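Local coordinates for protein fimbrial structural subunit (Actinomyces naeslundii, PDB 3QDH) that builds the shaft of Actinomyces type 2 fimbriae and, as an adhesin, mediates interactions with streptococci and host cells during oral biofilm development, at residues A56-E61 with V106-V111; D48-R53 with Q81-T86. All blocks are in the same frame, centred on the assembly; numbering follows the deposited sequence.

In the fold
Both contacts are antiparallel strand pairings in one domain, but they belong to facing sheets: contact 1 joins strands 57-64 and 102-111, contact 2 joins strands 39-49 and 82-87. Their centres lie about 8 Å apart, and their apolar faces meet, Phe-107, Val-57 and Ala-59 of contact 1 packing on Val-83 of contact 2, with Leu-50 against Val-57. That shared layer is core in both. The opposite faces carry more polar groups: a threonine-glutamine bond in contact 1, its glutamine buried, and paired threonine hydroxyls in contact 2, nearer the surface. Contact 1 is regular pairing along most of its length, whereas contact 2 runs out of its sheet into a loop tied by side chain to backbone.

Contact 1 (A56-E61 with V106-V111); sequences AVTATE and VFQGKV
With chi1 of 63° on Thr-60 and 57° on Gln-108, OG1 of the first and CG of the second both sit between their own backbone N and carbonyl carbon, and the glutamine, extended beyond CG, leans toward the Val-106 end of its strand until its amide meets the threonine. Thr-60 OG1 donates to Gln-108 OE1 at 2.9 Å, reaching the amide oxygen from above its carbonyl plane, the side chains crossing at nearly a right angle. Thr-58 CG2 lies 3.8 Å from Gln-108 CG, beside the polar link.

The pairing is antiparallel, in a beta sandwich probably of the CnaA (DEv-IgG) type: strand 57-64 lies at the edge, and strand 102-111 is bonded on its other side to strand 23-31. Thr-58 faces Gln-108 and Thr-60 faces Val-106 as hydrogen-bonded pairs, the two Thr-60 backbone bonds nearly straight. Between them Ala-59 and Phe-107 form a non-hydrogen-bonded pair, and Ala-59 CB rests over one face of the phenyl ring, 4.2 Å from its centroid in a CH-pi contact. Val-83 of the facing sheet packs against both residues. At Gly-109, Val-57 CG1 comes within 4.0 Å of the bare CA, while Val-57 O accepts a bond from Thr-78 OG1.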
loop_
_atom_site.group_PDB
_atom_site.type_symbol
_atom_site.label_atom_id
_atom_site.label_comp_id
_atom_site.label_asym_id
_atom_site.label_seq_id
_atom_site.Cartn_x
_atom_site.Cartn_y
_atom_site.Cartn_z
ATOM N N ALA A 56 -6.757 9.867 -0.042
ATOM C CA ALA A 56 -7.101 9.922 1.378
ATOM C C ALA A 56 -5.887 9.557 2.244
ATOM O O ALA A 56 -5.993 8.775 3.191
ATOM C CB ALA A 56 -8.306 9.009 1.684
ATOM N N VAL A 57 -4.738 10.137 1.907
ATOM C CA VAL A 57 -3.472 9.765 2.533
ATOM C C VAL A 57 -3.387 10.253 3.979
ATOM O O VAL A 57 -3.870 11.337 4.301
ATOM C CB VAL A 57 -2.242 10.215 1.705
ATOM C CG1 VAL A 57 -2.291 9.580 0.301
ATOM C CG2 VAL A 57 -2.147 11.731 1.604
ATOM N N THR A 58 -2.781 9.435 4.831
ATOM C CA THR A 58 -2.694 9.713 6.260
ATOM C C THR A 58 -1.606 8.836 6.873
ATOM O O THR A 58 -0.850 8.157 6.150
ATOM C CB THR A 58 -4.085 9.508 6.976
ATOM O OG1 THR A 58 -4.075 10.131 8.271
ATOM C CG2 THR A 58 -4.452 8.024 7.095
ATOM N N ALA A 59 -1.510 8.875 8.198
ATOM C CA ALA A 59 -0.618 8.013 8.939
ATOM C C ALA A 59 -1.335 7.467 10.169
ATOM O O ALA A 59 -2.148 8.169 10.775
ATOM C CB ALA A 59 0.651 8.770 9.339
ATOM N N THR A 60 -1.041 6.213 10.506
ATOM C CA THR A 60 -1.582 5.550 11.701
ATOM C C THR A 60 -0.465 4.840 12.465
ATOM O O THR A 60 0.687 4.830 12.022
ATOM C CB THR A 60 -2.645 4.482 11.339
ATOM O OG1 THR A 60 -2.033 3.444 10.558
ATOM C CG2 THR A 60 -3.804 5.092 10.563
ATOM N N GLU A 61 -0.814 4.233 13.601
ATOM C CA GLU A 61 0.119 3.417 14.399
ATOM C C GLU A 61 1.422 4.144 14.759
ATOM O O GLU A 61 2.514 3.579 14.650
ATOM C CB GLU A 61 0.450 2.086 13.699
ATOM C CG GLU A 61 -0.740 1.214 13.333
ATOM C CD GLU A 61 -0.328 -0.204 12.929
ATOM O OE1 GLU A 61 0.782 -0.649 13.291
ATOM O OE2 GLU A 61 -1.119 -0.881 12.247
ATOM N N VAL A 106 2.938 4.369 10.333
ATOM C CA VAL A 106 2.570 3.678 9.101
ATOM C C VAL A 106 1.850 4.685 8.213
ATOM O O VAL A 106 0.730 5.101 8.523
ATOM C CB VAL A 106 1.666 2.452 9.387
ATOM C CG1 VAL A 106 1.209 1.791 8.083
ATOM C CG2 VAL A 106 2.391 1.430 10.271
ATOM N N PHE A 107 2.497 5.099 7.126
ATOM C CA PHE A 107 1.861 5.991 6.163
ATOM C C PHE A 107 1.029 5.154 5.210
ATOM O O PHE A 107 1.370 4.000 4.936
ATOM C CB PHE A 107 2.908 6.825 5.421
ATOM C CG PHE A 107 3.633 7.794 6.312
ATOM C CD1 PHE A 107 3.211 9.112 6.409
ATOM C CD2 PHE A 107 4.712 7.370 7.096
ATOM C CE1 PHE A 107 3.867 10.007 7.253
ATOM C CE2 PHE A 107 5.379 8.253 7.934
ATOM C CZ PHE A 107 4.957 9.577 8.013
ATOM N N GLN A 108 -0.065 5.725 4.713
ATOM C CA GLN A 108 -1.006 4.937 3.927
ATOM C C GLN A 108 -1.874 5.765 3.002
ATOM O O GLN A 108 -2.073 6.960 3.209
ATOM C CB GLN A 108 -1.891 4.093 4.855
ATOM C CG GLN A 108 -2.641 4.915 5.879
ATOM C CD GLN A 108 -3.239 4.054 6.970
ATOM O OE1 GLN A 108 -2.521 3.384 7.725
ATOM N NE2 GLN A 108 -4.557 4.071 7.066
ATOM N N GLY A 109 -2.402 5.106 1.981
ATOM C CA GLY A 109 -3.318 5.738 1.046
ATOM C C GLY A 109 -4.082 4.661 0.299
ATOM O O GLY A 109 -3.675 3.498 0.289
ATOM N N LYS A 110 -5.190 5.051 -0.315
ATOM C CA LYS A 110 -6.036 4.120 -1.065
ATOM C C LYS A 110 -5.615 4.094 -2.535
ATOM O O LYS A 110 -5.476 5.147 -3.153
ATOM C CB LYS A 110 -7.501 4.547 -0.949
ATOM C CG LYS A 110 -8.492 3.505 -1.451
ATOM C CD LYS A 110 -9.938 3.883 -1.141
ATOM C CE LYS A 110 -10.600 4.587 -2.316
ATOM N NZ LYS A 110 -12.071 4.747 -2.090
ATOM N N VAL A 111 -5.418 2.899 -3.087
ATOM C CA VAL A 111 -4.971 2.756 -4.482
ATOM C C VAL A 111 -6.137 3.086 -5.409
ATOM O O VAL A 111 -7.194 2.454 -5.328
ATOM C CB VAL A 111 -4.459 1.324 -4.796
ATOM C CG1 VAL A 111 -3.990 1.218 -6.256
ATOM C CG2 VAL A 111 -3.329 0.945 -3.878
#

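Contact 2 (D48-R53 with Q81-T86); sequences DTLDDR and QTVTVT
Thr-49 OG1 and Thr-82 OG1 meet at 2.8 Å in a hydrogen bond across a non-hydrogen-bonded antiparallel pair. Both hydroxyls lie beside their own backbone N, with chi1 -62° and -52°, which turns them toward each other on the outer face. On the other face Leu-50 CD1 touches Val-83 CG2 at 3.7 Å.

Beside them the backbone is zipped by Asp-48 and Val-83, a hydrogen-bonded pair with bonds in both directions, and by Leu-50 N, which gives to Gln-81 O at 2.9 Å from above the carbonyl plane. Gln-81 then folds back at chi2 (-66°), and its NE2 donates to Leu-50 O at 3.0 Å, lying well above that carbonyl plane although the oxygen is close to the plane of the amide. The same nitrogen also bonds Leu-54 O, so a single amide ties the loop at Leu-50 to the start of strand 54-55. Gln-81 CG packs against Asp-52 OD1 at 3.6 Å.

A bidentate salt bridge joins Arg-53 to Asp-51: NH2 meets OD1 at 2.8 Å and NE meets OD2 at 2.9 Å. OD2 also accepts from Arg-53 N, closing an Asx turn. Arg-53 NH1 and NH2 continue to Ala-114 O and Ala-118 O, while Asp-48 OD2 takes a bond from Lys-8 NZ. Beyond strand 39-49 this Asx-turn loop crosses to the beta sandwich's opposing sheet, into strand 54-55 and, past Ala-56, strand 57-64.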
loop_
_atom_site.group_PDB
_atom_site.type_symbol
_atom_site.label_atom_id
_atom_site.label_comp_id
_atom_site.label_asym_id
_atom_site.label_seq_id
_atom_site.Cartn_x
_atom_site.Cartn_y
_atom_site.Cartn_z
ATOM N N ASP A 48 6.095 12.386 4.703
ATOM C CA ASP A 48 5.943 11.494 3.566
ATOM C C ASP A 48 4.976 12.133 2.578
ATOM O O ASP A 48 3.805 12.360 2.897
ATOM C CB ASP A 48 5.429 10.114 4.026
ATOM C CG ASP A 48 5.646 9.010 2.985
ATOM O OD1 ASP A 48 5.453 9.261 1.781
ATOM O OD2 ASP A 48 5.974 7.865 3.371
ATOM N N THR A 49 5.467 12.433 1.382
ATOM C CA THR A 49 4.587 12.865 0.295
ATOM C C THR A 49 4.250 11.618 -0.503
ATOM O O THR A 49 5.114 11.038 -1.158
ATOM C CB THR A 49 5.254 13.907 -0.611
ATOM O OG1 THR A 49 5.568 15.067 0.156
ATOM C CG2 THR A 49 4.321 14.305 -1.776
ATOM N N LEU A 50 2.994 11.200 -0.441
ATOM C CA LEU A 50 2.606 9.961 -1.098
ATOM C C LEU A 50 2.336 10.169 -2.584
ATOM O O LEU A 50 1.933 11.251 -3.018
ATOM C CB LEU A 50 1.422 9.304 -0.393
ATOM C CG LEU A 50 1.846 8.591 0.902
ATOM C CD1 LEU A 50 1.829 9.560 2.083
ATOM C CD2 LEU A 50 0.965 7.407 1.184
ATOM N N ASP A 51 2.616 9.113 -3.341
ATOM C CA ASP A 51 2.356 9.025 -4.773
ATOM C C ASP A 51 0.913 9.392 -5.104
ATOM O O ASP A 51 -0.017 8.953 -4.423
ATOM C CB ASP A 51 2.641 7.587 -5.220
ATOM C CG ASP A 51 2.530 7.398 -6.723
ATOM O OD1 ASP A 51 3.578 7.243 -7.365
ATOM O OD2 ASP A 51 1.405 7.387 -7.249
ATOM N N ASP A 52 0.746 10.172 -6.177
ATOM C CA ASP A 52 -0.566 10.677 -6.630
ATOM C C ASP A 52 -1.641 9.625 -6.851
ATOM O O ASP A 52 -2.825 9.948 -6.835
ATOM C CB ASP A 52 -0.418 11.493 -7.920
ATOM C CG ASP A 52 0.244 12.836 -7.702
ATOM O OD1 ASP A 52 0.396 13.265 -6.539
ATOM O OD2 ASP A 52 0.591 13.488 -8.711
ATOM N N ARG A 53 -1.239 8.376 -7.073
ATOM C CA ARG A 53 -2.203 7.285 -7.248
ATOM C C ARG A 53 -2.856 6.875 -5.932
ATOM O O ARG A 53 -3.834 6.112 -5.926
ATOM C CB ARG A 53 -1.548 6.076 -7.910
ATOM C CG ARG A 53 -1.334 6.244 -9.415
ATOM C CD ARG A 53 -0.288 5.275 -9.921
ATOM N NE ARG A 53 1.062 5.689 -9.541
ATOM C CZ ARG A 53 2.169 5.166 -10.046
ATOM N NH1 ARG A 53 2.091 4.189 -10.950
ATOM N NH2 ARG A 53 3.356 5.615 -9.648
ATOM N N GLN A 81 -0.711 15.934 -0.767
ATOM C CA GLN A 81 -0.266 14.541 -0.681
ATOM C C GLN A 81 0.725 14.318 0.472
ATOM O O GLN A 81 1.156 13.185 0.719
ATOM C CB GLN A 81 0.356 14.079 -2.010
ATOM C CG GLN A 81 -0.662 13.859 -3.143
ATOM C CD GLN A 81 -1.606 12.710 -2.870
ATOM O OE1 GLN A 81 -2.775 12.928 -2.564
ATOM N NE2 GLN A 81 -1.105 11.478 -2.960
ATOM N N THR A 82 1.063 15.390 1.186
ATOM C CA THR A 82 2.122 15.319 2.201
ATOM C C THR A 82 1.552 15.058 3.606
ATOM O O THR A 82 0.800 15.872 4.149
ATOM C CB THR A 82 3.015 16.583 2.175
ATOM O OG1 THR A 82 3.484 16.809 0.841
ATOM C CG2 THR A 82 4.217 16.428 3.112
ATOM N N VAL A 83 1.901 13.904 4.170
ATOM C CA VAL A 83 1.486 13.541 5.525
ATOM C C VAL A 83 2.629 13.831 6.499
ATOM O O VAL A 83 3.783 13.555 6.197
ATOM C CB VAL A 83 1.070 12.055 5.599
ATOM C CG1 VAL A 83 0.535 11.703 6.986
ATOM C CG2 VAL A 83 0.022 11.756 4.527
ATOM N N THR A 84 2.305 14.414 7.653
ATOM C CA THR A 84 3.299 14.659 8.687
ATOM C C THR A 84 2.840 14.086 10.031
ATOM O O THR A 84 1.641 14.103 10.352
ATOM C CB THR A 84 3.643 16.167 8.864
ATOM O OG1 THR A 84 2.458 16.914 9.151
ATOM C CG2 THR A 84 4.336 16.751 7.623
ATOM N N VAL A 85 3.806 13.550 10.774
ATOM C CA VAL A 85 3.608 13.110 12.153
ATOM C C VAL A 85 4.574 13.970 12.949
ATOM O O VAL A 85 5.795 13.809 12.862
ATOM C CB VAL A 85 3.958 11.617 12.347
ATOM C CG1 VAL A 85 3.799 11.216 13.850
ATOM C CG2 VAL A 85 3.108 10.750 11.431
ATOM N N THR A 86 4.021 14.911 13.698
ATOM C CA THR A 86 4.825 15.930 14.336
ATOM C C THR A 86 4.684 15.738 15.830
ATOM O O THR A 86 3.571 15.755 16.362
ATOM C CB THR A 86 4.348 17.349 13.913
ATOM O OG1 THR A 86 4.373 17.453 12.483
ATOM C CG2 THR A 86 5.246 18.415 14.501
#